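Local structure of alpha-1,2-mannosyltransferase (Ktr4), putative (Neosartorya fumigata, 7BOP) at residues Y299-H302 against L303-G307; C171-N174 against S175-Y179; S262-P265 against D266-E269. The protein is a putative fungal mannosyltransferase of the GT-A glycosyltransferase clan, held in this model with guanosine-5'-diphosphate, a manganese ion and sodium ions. All coordinates share one frame; numbering follows the deposited sequence.

Contact 1 (Y299-H302 against L303-G307)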
ATOM      1  N   TYR A 299     -17.344  -0.440  -5.436  1.00 32.05           N
ATOM      2  CA  TYR A 299     -16.310  -0.444  -6.477  1.00 31.03           C
ATOM      3  C   TYR A 299     -15.596  -1.784  -6.518  1.00 30.83           C
ATOM      4  O   TYR A 299     -15.464  -2.389  -7.593  1.00 30.20           O
ATOM      5  CB  TYR A 299     -15.321   0.707  -6.258  1.00 30.76           C
ATOM      6  CG  TYR A 299     -14.168   0.762  -7.241  1.00 30.96           C
ATOM      7  CD1 TYR A 299     -14.403   0.867  -8.613  1.00 32.14           C
ATOM      8  CD2 TYR A 299     -12.838   0.740  -6.802  1.00 32.00           C
ATOM      9  CE1 TYR A 299     -13.350   0.930  -9.517  1.00 32.09           C
ATOM     10  CE2 TYR A 299     -11.780   0.808  -7.707  1.00 30.18           C
ATOM     11  CZ  TYR A 299     -12.040   0.904  -9.057  1.00 30.60           C
ATOM     12  OH  TYR A 299     -10.997   0.971  -9.966  1.00 31.09           O
ATOM     13  N   PHE A 300     -15.168  -2.284  -5.356  1.00 31.13           N
ATOM     14  CA  PHE A 300     -14.518  -3.581  -5.324  1.00 31.90           C
ATOM     15  C   PHE A 300     -15.423  -4.674  -5.904  1.00 33.34           C
ATOM     16  O   PHE A 300     -14.985  -5.467  -6.730  1.00 32.44           O
ATOM     17  CB  PHE A 300     -14.050  -4.007  -3.926  1.00 32.25           C
ATOM     18  CG  PHE A 300     -13.705  -5.458  -3.869  1.00 31.87           C
ATOM     19  CD1 PHE A 300     -12.538  -5.918  -4.465  1.00 33.22           C
ATOM     20  CD2 PHE A 300     -14.603  -6.385  -3.345  1.00 33.38           C
ATOM     21  CE1 PHE A 300     -12.231  -7.270  -4.480  1.00 33.11           C
ATOM     22  CE2 PHE A 300     -14.301  -7.744  -3.357  1.00 33.70           C
ATOM     23  CZ  PHE A 300     -13.113  -8.185  -3.926  1.00 34.01           C
ATOM     24  N   ASN A 301     -16.680  -4.721  -5.458  1.00 33.54           N
ATOM     25  CA  ASN A 301     -17.595  -5.760  -5.931  1.00 34.03           C
ATOM     26  C   ASN A 301     -17.842  -5.686  -7.428  1.00 32.32           C
ATOM     27  O   ASN A 301     -17.934  -6.725  -8.075  1.00 32.53           O
ATOM     28  CB  ASN A 301     -18.915  -5.748  -5.163  1.00 35.50           C
ATOM     29  CG  ASN A 301     -18.756  -6.252  -3.746  1.00 36.97           C
ATOM     30  OD1 ASN A 301     -18.066  -7.240  -3.504  1.00 38.45           O
ATOM     31  ND2 ASN A 301     -19.394  -5.582  -2.805  1.00 39.47           N
ATOM     32  N   HIS A 302     -17.937  -4.473  -7.967  1.00 31.75           N
ATOM     33  CA  HIS A 302     -18.009  -4.280  -9.412  1.00 32.84           C
ATOM     34  C   HIS A 302     -16.800  -4.911 -10.129  1.00 32.14           C
ATOM     35  O   HIS A 302     -16.953  -5.680 -11.091  1.00 31.44           O
ATOM     36  CB  HIS A 302     -18.080  -2.791  -9.739  1.00 34.61           C
ATOM     37  CG  HIS A 302     -18.134  -2.503 -11.202  1.00 36.76           C
ATOM     38  ND1 HIS A 302     -17.003  -2.390 -11.982  1.00 39.50           N
ATOM     39  CD2 HIS A 302     -19.183  -2.334 -12.034  1.00 37.00           C
ATOM     40  CE1 HIS A 302     -17.356  -2.161 -13.233  1.00 38.06           C
ATOM     41  NE2 HIS A 302     -18.674  -2.114 -13.292  1.00 40.22           N
ATOM     42  N   LEU A 303     -15.603  -4.596  -9.650  1.00 31.11           N
ATOM     43  CA  LEU A 303     -14.370  -5.164 -10.225  1.00 31.50           C
ATOM     44  C   LEU A 303     -14.330  -6.688 -10.079  1.00 32.02           C
ATOM     45  O   LEU A 303     -13.885  -7.410 -10.984  1.00 31.96           O
ATOM     46  CB  LEU A 303     -13.140  -4.548  -9.562  1.00 31.00           C
ATOM     47  CG  LEU A 303     -12.909  -3.047  -9.736  1.00 30.85           C
ATOM     48  CD1 LEU A 303     -11.604  -2.693  -9.028  1.00 30.45           C
ATOM     49  CD2 LEU A 303     -12.878  -2.597 -11.201  1.00 31.76           C
ATOM     50  N   ASP A 304     -14.817  -7.170  -8.940  1.00 32.16           N
ATOM     51  CA  ASP A 304     -14.857  -8.611  -8.653  1.00 33.72           C
ATOM     52  C   ASP A 304     -15.731  -9.373  -9.666  1.00 34.11           C
ATOM     53  O   ASP A 304     -15.345 -10.439 -10.159  1.00 32.78           O
ATOM     54  CB  ASP A 304     -15.379  -8.844  -7.219  1.00 34.11           C
ATOM     55  CG  ASP A 304     -14.874 -10.139  -6.602  1.00 35.61           C
ATOM     56  OD1 ASP A 304     -13.814 -10.641  -7.012  1.00 34.89           O
ATOM     57  OD2 ASP A 304     -15.527 -10.663  -5.674  1.00 36.01           O
ATOM     58  N   ARG A 305     -16.898  -8.805  -9.968  1.00 34.86           N
ATOM     59  CA  ARG A 305     -17.807  -9.362 -10.973  1.00 37.47           C
ATOM     60  C   ARG A 305     -17.289  -9.203 -12.412  1.00 36.43           C
ATOM     61  O   ARG A 305     -17.595 -10.033 -13.264  1.00 35.64           O
ATOM     62  CB  ARG A 305     -19.205  -8.747 -10.836  1.00 39.54           C
ATOM     63  CG  ARG A 305     -19.871  -9.066  -9.499  1.00 44.92           C
ATOM     64  CD  ARG A 305     -21.303  -8.551  -9.422  1.00 51.17           C
ATOM     65  NE  ARG A 305     -21.442  -7.090  -9.597  1.00 56.97           N
ATOM     66  CZ  ARG A 305     -21.511  -6.170  -8.617  1.00 56.84           C
ATOM     67  NH1 ARG A 305     -21.457  -6.498  -7.322  1.00 60.44           N
ATOM     68  NH2 ARG A 305     -21.633  -4.888  -8.937  1.00 54.50           N
ATOM     69  N   ALA A 306     -16.525  -8.142 -12.683  1.00 34.38           N
ATOM     70  CA  ALA A 306     -15.919  -7.938 -14.006  1.00 35.85           C
ATOM     71  C   ALA A 306     -14.858  -8.979 -14.356  1.00 34.92           C
ATOM     72  O   ALA A 306     -14.631  -9.223 -15.527  1.00 36.32           O
ATOM     73  CB  ALA A 306     -15.333  -6.535 -14.133  1.00 36.16           C
ATOM     74  N   GLY A 307     -14.210  -9.565 -13.350  1.00 33.62           N
ATOM     75  CA  GLY A 307     -13.296 -10.690 -13.538  1.00 33.58           C
ATOM     76  C   GLY A 307     -11.822 -10.364 -13.696  1.00 33.10           C
ATOM     77  O   GLY A 307     -10.989 -11.276 -13.708  1.00 32.10           O
TER
HETATM   78  O   HOH W   1     -17.806  -9.622  -4.869  1.00 41.14           O

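Contact 2 (C171-N174 against S175-Y179)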
ATOM      1  N   CYS A 171      -3.878 -10.277  -4.627  1.00 30.98           N
ATOM      2  CA  CYS A 171      -4.326  -8.954  -5.071  1.00 31.04           C
ATOM      3  C   CYS A 171      -5.798  -8.713  -4.749  1.00 30.55           C
ATOM      4  O   CYS A 171      -6.180  -7.638  -4.283  1.00 30.84           O
ATOM      5  CB  CYS A 171      -4.093  -8.775  -6.573  1.00 30.72           C
ATOM      6  SG  CYS A 171      -2.345  -8.627  -7.028  1.00 32.94           S
ATOM      7  N   ARG A 172      -6.616  -9.718  -5.010  1.00 32.13           N
ATOM      8  CA  ARG A 172      -8.041  -9.667  -4.685  1.00 32.53           C
ATOM      9  C   ARG A 172      -8.265  -9.545  -3.170  1.00 30.71           C
ATOM     10  O   ARG A 172      -9.086  -8.734  -2.724  1.00 29.57           O
ATOM     11  CB  ARG A 172      -8.747 -10.901  -5.236  1.00 33.68           C
ATOM     12  CG  ARG A 172     -10.223 -10.979  -4.903  1.00 35.41           C
ATOM     13  CD  ARG A 172     -10.876 -12.128  -5.635  1.00 36.64           C
ATOM     14  NE  ARG A 172     -12.306 -12.143  -5.356  1.00 38.84           N
ATOM     15  CZ  ARG A 172     -12.912 -12.858  -4.407  1.00 42.83           C
ATOM     16  NH1 ARG A 172     -12.245 -13.694  -3.606  1.00 48.30           N
ATOM     17  NH2 ARG A 172     -14.228 -12.745  -4.268  1.00 43.52           N
ATOM     18  N   TRP A 173      -7.500 -10.306  -2.393  1.00 32.00           N
ATOM     19  CA  TRP A 173      -7.617 -10.265  -0.933  1.00 31.76           C
ATOM     20  C   TRP A 173      -7.285  -8.880  -0.365  1.00 33.02           C
ATOM     21  O   TRP A 173      -8.044  -8.333   0.444  1.00 32.73           O
ATOM     22  CB  TRP A 173      -6.745 -11.323  -0.268  1.00 33.04           C
ATOM     23  CG  TRP A 173      -7.013 -11.414   1.214  1.00 35.25           C
ATOM     24  CD1 TRP A 173      -8.060 -12.050   1.813  1.00 36.08           C
ATOM     25  CD2 TRP A 173      -6.245 -10.828   2.268  1.00 34.87           C
ATOM     26  NE1 TRP A 173      -7.993 -11.903   3.173  1.00 35.73           N
ATOM     27  CE2 TRP A 173      -6.891 -11.159   3.486  1.00 35.78           C
ATOM     28  CE3 TRP A 173      -5.080 -10.053   2.308  1.00 34.46           C
ATOM     29  CZ2 TRP A 173      -6.399 -10.760   4.725  1.00 35.15           C
ATOM     30  CZ3 TRP A 173      -4.589  -9.652   3.543  1.00 35.90           C
ATOM     31  CH2 TRP A 173      -5.252 -10.014   4.742  1.00 36.51           C
ATOM     32  N   ASN A 174      -6.165  -8.310  -0.807  1.00 31.54           N
ATOM     33  CA  ASN A 174      -5.801  -6.940  -0.422  1.00 30.58           C
ATOM     34  C   ASN A 174      -6.788  -5.893  -0.947  1.00 30.04           C
ATOM     35  O   ASN A 174      -7.013  -4.889  -0.282  1.00 30.88           O
ATOM     36  CB  ASN A 174      -4.375  -6.610  -0.872  1.00 31.49           C
ATOM     37  CG  ASN A 174      -3.322  -7.272  -0.001  1.00 31.87           C
ATOM     38  OD1 ASN A 174      -3.408  -7.246   1.218  1.00 32.52           O
ATOM     39  ND2 ASN A 174      -2.315  -7.845  -0.627  1.00 33.74           N
ATOM     40  N   SER A 175      -7.378  -6.132  -2.122  1.00 30.13           N
ATOM     41  CA  SER A 175      -8.320  -5.181  -2.712  1.00 29.78           C
ATOM     42  C   SER A 175      -9.677  -5.109  -2.014  1.00 31.21           C
ATOM     43  O   SER A 175     -10.243  -4.024  -1.892  1.00 32.24           O
ATOM     44  CB  SER A 175      -8.553  -5.490  -4.191  1.00 29.86           C
ATOM     45  OG  SER A 175      -7.358  -5.337  -4.952  1.00 29.24           O
ATOM     46  N   GLY A 176     -10.214  -6.254  -1.605  1.00 30.59           N
ATOM     47  CA  GLY A 176     -11.591  -6.315  -1.109  1.00 33.04           C
ATOM     48  C   GLY A 176     -11.916  -7.153   0.110  1.00 33.70           C
ATOM     49  O   GLY A 176     -13.041  -7.075   0.607  1.00 32.93           O
ATOM     50  N   MET A 177     -10.966  -7.956   0.591  1.00 34.32           N
ATOM     51  CA  MET A 177     -11.265  -8.958   1.614  1.00 36.38           C
ATOM     52  C   MET A 177     -10.622  -8.726   2.974  1.00 36.18           C
ATOM     53  O   MET A 177     -11.236  -9.073   3.987  1.00 36.68           O
ATOM     54  CB  MET A 177     -10.890 -10.354   1.110  1.00 38.37           C
ATOM     55  CG  MET A 177     -11.592 -10.774  -0.178  1.00 41.68           C
ATOM     56  SD  MET A 177     -13.388 -10.733  -0.029  1.00 45.74           S
ATOM     57  CE  MET A 177     -13.878 -11.189  -1.678  1.00 51.05           C
ATOM     58  N   PHE A 178      -9.416  -8.153   3.029  1.00 34.90           N
ATOM     59  CA  PHE A 178      -8.716  -7.998   4.317  1.00 34.43           C
ATOM     60  C   PHE A 178      -9.550  -7.226   5.341  1.00 35.87           C
ATOM     61  O   PHE A 178      -9.604  -7.612   6.510  1.00 36.56           O
ATOM     62  CB  PHE A 178      -7.303  -7.404   4.158  1.00 33.45           C
ATOM     63  CG  PHE A 178      -7.253  -5.900   4.017  1.00 31.89           C
ATOM     64  CD1 PHE A 178      -7.530  -5.281   2.795  1.00 31.84           C
ATOM     65  CD2 PHE A 178      -6.889  -5.101   5.097  1.00 31.49           C
ATOM     66  CE1 PHE A 178      -7.455  -3.898   2.666  1.00 30.63           C
ATOM     67  CE2 PHE A 178      -6.826  -3.721   4.977  1.00 30.99           C
ATOM     68  CZ  PHE A 178      -7.104  -3.115   3.753  1.00 31.26           C
ATOM     69  N   TYR A 179     -10.228  -6.175   4.882  1.00 33.11           N
ATOM     70  CA  TYR A 179     -11.069  -5.352   5.744  1.00 33.42           C
ATOM     71  C   TYR A 179     -12.404  -6.006   6.164  1.00 35.10           C
ATOM     72  O   TYR A 179     -13.141  -5.418   6.951  1.00 36.37           O
ATOM     73  CB  TYR A 179     -11.327  -3.976   5.126  1.00 32.81           C
ATOM     74  CG  TYR A 179     -11.968  -3.964   3.749  1.00 33.36           C
ATOM     75  CD1 TYR A 179     -13.352  -3.963   3.599  1.00 32.18           C
ATOM     76  CD2 TYR A 179     -11.177  -3.893   2.596  1.00 33.49           C
ATOM     77  CE1 TYR A 179     -13.932  -3.925   2.341  1.00 33.50           C
ATOM     78  CE2 TYR A 179     -11.745  -3.849   1.332  1.00 33.06           C
ATOM     79  CZ  TYR A 179     -13.118  -3.859   1.205  1.00 33.41           C
ATOM     80  OH  TYR A 179     -13.677  -3.817  -0.051  1.00 32.93           O
TER
HETATM   81  O   HOH W   2     -10.311 -11.832   4.874  1.00 37.56           O

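Contact 3 (S262-P265 against D266-E269)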
ATOM      1  N   SER A 262       1.011  13.315 -19.167  1.00 41.67           N
ATOM      2  CA  SER A 262       2.056  14.295 -19.465  1.00 42.29           C
ATOM      3  C   SER A 262       3.481  13.759 -19.252  1.00 41.25           C
ATOM      4  O   SER A 262       4.424  14.303 -19.823  1.00 41.92           O
ATOM      5  CB  SER A 262       1.827  15.570 -18.644  1.00 43.88           C
ATOM      6  OG  SER A 262       2.017  15.327 -17.259  1.00 46.67           O
ATOM      7  N   LEU A 263       3.646  12.706 -18.446  1.00 39.22           N
ATOM      8  CA  LEU A 263       4.973  12.125 -18.186  1.00 39.04           C
ATOM      9  C   LEU A 263       5.305  10.940 -19.071  1.00 39.31           C
ATOM     10  O   LEU A 263       6.394  10.873 -19.639  1.00 39.88           O
ATOM     11  CB  LEU A 263       5.097  11.690 -16.727  1.00 39.48           C
ATOM     12  CG  LEU A 263       4.988  12.743 -15.634  1.00 39.85           C
ATOM     13  CD1 LEU A 263       5.423  12.132 -14.304  1.00 39.84           C
ATOM     14  CD2 LEU A 263       5.821  13.968 -15.967  1.00 42.46           C
ATOM     15  N   ARG A 264       4.385   9.979 -19.137  1.00 37.04           N
ATOM     16  CA  ARG A 264       4.580   8.744 -19.889  1.00 35.09           C
ATOM     17  C   ARG A 264       3.297   8.460 -20.660  1.00 36.47           C
ATOM     18  O   ARG A 264       2.541   7.552 -20.308  1.00 35.41           O
ATOM     19  CB  ARG A 264       4.966   7.599 -18.951  1.00 35.15           C
ATOM     20  CG  ARG A 264       6.230   7.912 -18.165  1.00 36.39           C
ATOM     21  CD  ARG A 264       6.684   6.767 -17.297  1.00 35.31           C
ATOM     22  NE  ARG A 264       7.244   5.667 -18.067  1.00 34.94           N
ATOM     23  CZ  ARG A 264       7.617   4.503 -17.545  1.00 38.04           C
ATOM     24  NH1 ARG A 264       7.487   4.268 -16.239  1.00 36.94           N
ATOM     25  NH2 ARG A 264       8.109   3.552 -18.331  1.00 41.60           N
ATOM     26  N   PRO A 265       3.036   9.250 -21.723  1.00 37.62           N
ATOM     27  CA  PRO A 265       1.767   9.105 -22.452  1.00 38.66           C
ATOM     28  C   PRO A 265       1.481   7.708 -23.010  1.00 38.28           C
ATOM     29  O   PRO A 265       0.309   7.343 -23.144  1.00 38.35           O
ATOM     30  CB  PRO A 265       1.868  10.155 -23.581  1.00 40.02           C
ATOM     31  CG  PRO A 265       3.310  10.535 -23.654  1.00 39.80           C
ATOM     32  CD  PRO A 265       3.854  10.353 -22.265  1.00 39.45           C
ATOM     33  N   ASP A 266       2.512   6.918 -23.303  1.00 36.90           N
ATOM     34  CA  ASP A 266       2.287   5.556 -23.791  1.00 39.84           C
ATOM     35  C   ASP A 266       1.741   4.598 -22.721  1.00 37.91           C
ATOM     36  O   ASP A 266       1.031   3.633 -23.046  1.00 37.34           O
ATOM     37  CB  ASP A 266       3.549   4.984 -24.441  1.00 43.65           C
ATOM     38  CG  ASP A 266       3.972   5.762 -25.700  1.00 50.61           C
ATOM     39  OD1 ASP A 266       3.125   6.452 -26.330  1.00 53.42           O
ATOM     40  OD2 ASP A 266       5.167   5.669 -26.067  1.00 59.07           O
ATOM     41  N   HIS A 267       2.063   4.851 -21.457  1.00 34.28           N
ATOM     42  CA  HIS A 267       1.415   4.112 -20.369  1.00 33.83           C
ATOM     43  C   HIS A 267      -0.069   4.410 -20.317  1.00 30.45           C
ATOM     44  O   HIS A 267      -0.869   3.498 -20.197  1.00 32.49           O
ATOM     45  CB  HIS A 267       2.034   4.428 -19.012  1.00 33.41           C
ATOM     46  CG  HIS A 267       3.163   3.528 -18.651  1.00 34.00           C
ATOM     47  ND1 HIS A 267       4.257   3.343 -19.469  1.00 34.54           N
ATOM     48  CD2 HIS A 267       3.372   2.762 -17.556  1.00 33.30           C
ATOM     49  CE1 HIS A 267       5.096   2.500 -18.892  1.00 35.15           C
ATOM     50  NE2 HIS A 267       4.583   2.133 -17.730  1.00 35.09           N
ATOM     51  N   THR A 268      -0.424   5.683 -20.402  1.00 29.89           N
ATOM     52  CA  THR A 268      -1.819   6.088 -20.268  1.00 31.78           C
ATOM     53  C   THR A 268      -2.650   5.532 -21.430  1.00 33.76           C
ATOM     54  O   THR A 268      -3.773   5.044 -21.238  1.00 32.05           O
ATOM     55  CB  THR A 268      -1.947   7.616 -20.177  1.00 31.04           C
ATOM     56  OG1 THR A 268      -1.079   8.100 -19.144  1.00 31.48           O
ATOM     57  CG2 THR A 268      -3.398   8.035 -19.879  1.00 31.36           C
ATOM     58  N   GLU A 269      -2.081   5.577 -22.632  1.00 35.14           N
ATOM     59  CA  GLU A 269      -2.730   4.977 -23.792  1.00 36.39           C
ATOM     60  C   GLU A 269      -2.864   3.470 -23.635  1.00 33.27           C
ATOM     61  O   GLU A 269      -3.940   2.923 -23.884  1.00 32.38           O
ATOM     62  CB  GLU A 269      -1.987   5.311 -25.092  1.00 42.88           C
ATOM     63  CG  GLU A 269      -2.575   4.584 -26.306  1.00 50.46           C
ATOM     64  CD  GLU A 269      -2.550   5.410 -27.582  1.00 61.84           C
ATOM     65  OE1 GLU A 269      -3.243   6.455 -27.628  1.00 67.25           O
ATOM     66  OE2 GLU A 269      -1.860   5.000 -28.544  1.00 66.87           O
TER
HETATM   67  O   HOH W   3       1.108   7.509 -17.641  1.00 36.65           O

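Contact 1 (Y299-H302 against L303-G307)
Tyr299 meets Leu303 one turn further along helix 294-306, in the last two turns of this alpha-helix. The two side chains touch by a CH-pi contact. Leu303 CD1 lies over a face of the Tyr299 ring, 3.9 Å from its centroid. With Tyr299 CG anti to the backbone N (chi1 177°), the phenol leans forward along the helix to Leu303. Its OH is hydrogen-bonded to Thr238 of helix 234-244, which ties the two helices together. Leu303 also packs on Leu234 of that helix and on Val319 of helix 316-327.

Phe300 runs side by side with Asp304, and ring and carboxylate planes are 29° apart. Phe300 CZ is 3.8 Å from Asp304 CG. Asp304 OD1 forms a salt bridge with Arg172 of helix 165-177, which would favour the charged carboxylate.

Asn301 has two neighbours in the next turn. A water donates to Asn301 OD1 at 2.8 Å and to Asp304 OD2 at 2.6 Å, so it bridges amide and carboxylate. The Arg305 chain bends at chi3 and lays a face of its guanidinium against the Asn301 backbone. Asn301 O sits 3.5 Å above that plane.

His302 turns its ring to Phe241 of helix 234-244. His302 ND1 is buried here and has no partner in the model. Ala306 N donates to His302 O at 3.0 Å. The helical bonding runs one residue further: Gly307 has left helical angles with positive phi, yet Gly307 N still reaches Leu303 O at 3.2 Å.

Contact 2 (C171-N174 against S175-Y179)
Trp173 and Phe178 cross at about a right angle where helix 165-177 widens into a pi-type turn at its C-terminal end. This is the tight part. Phe178 CB stands over the six-membered ring of Trp173, 3.5 Å from its centroid, in a CH-pi contact. Phe178 CG lies between the backbone N and the carbonyl carbon (chi1 81°), and the phenyl edge turns back to the carbonyls of Trp173 and Asn174. Met177 CB touches the indole at Trp173 CD1, 3.4 Å away.

The wide turn shows in the bonding of Trp173 O, which accepts twice, from opposite faces of its plane. Met177 N donates to Trp173 O at 2.9 Å. Phe178 N donates to Trp173 O at 2.9 Å. Cys171 O is gripped twice as well. Ser175 N and Ser175 OG reach it from opposite faces, the hydroxyl at 2.7 Å.

Met177 CE sits over a face of the Arg172 guanidinium. It comes unusually close to Arg172 NH2, so the exact methyl position is doubtful. Arg172 NE pairs with Asp304 of helix 294-306. The side chain of Asn174 is about 5 Å from the bound GDP, and Ser166, Tyr167 and Met170 earlier on the same helix line its pocket.

The less closely packed part is at the pyrrole end of the indole, where one water spans the two segments. Trp173 NE1 donates to this water at 2.9 Å, and the water donates to Met177 O at 3.0 Å.

Contact 3 (S262-P265 against D266-E269)
Arg264 and His267 touch at the start of helix 265-270, a short surface helix with Arg264 at its N-cap position. Their side chains lie side by side and point the same way. The contact is between flat groups, with guanidinium and imidazole planes 40° apart. His267 CE1 stands 3.2 Å above the guanidinium plane, offset toward its rim. The Arg264 chain bends at chi3 (72°), which turns the guanidinium to the ring.

Two backbone hydrogen bonds open the helix. His267 N donates to Arg264 O at 3.0 Å, from well above the carbonyl plane. Glu269 N donates to Pro265 O at 3.0 Å and makes the first full alpha-helical turn.

Water adds a third link. One molecule donates to Arg264 O at 3.0 Å and to Thr268 OG1 at 2.7 Å. Thr268 OG1 is also bonded to Asp260 O, in the preceding loop.

The charge of Arg264 is met from outside the two segments. Arg264 NH1 forms a salt bridge with Glu373, and the guanidinium makes a cation-pi contact with Phe225. With an arginine so near, His267 would probably be less inclined to take up a proton.

How the contacts relate
Along the chain the order is contact 2, contact 3, contact 1. Contacts 1 and 2 are neighbours, with centres 12 Å apart. They lie on helices 294-306 and 165-177, which touch. Besides the charged pair between the helices, Phe300 CD1 packs on Gly176 CA at 3.5 Å. Contact 3 stands apart on the surface, at helix 265-270. Its centre is 25 Å from that of contact 1 and 28 Å from that of contact 2, and it touches neither. All three belong to one mannosyltransferase family region. Contact 2 lies near the bound GDP, and contact 1 is linked to the helix of contact 2 through Asp304 and Phe300.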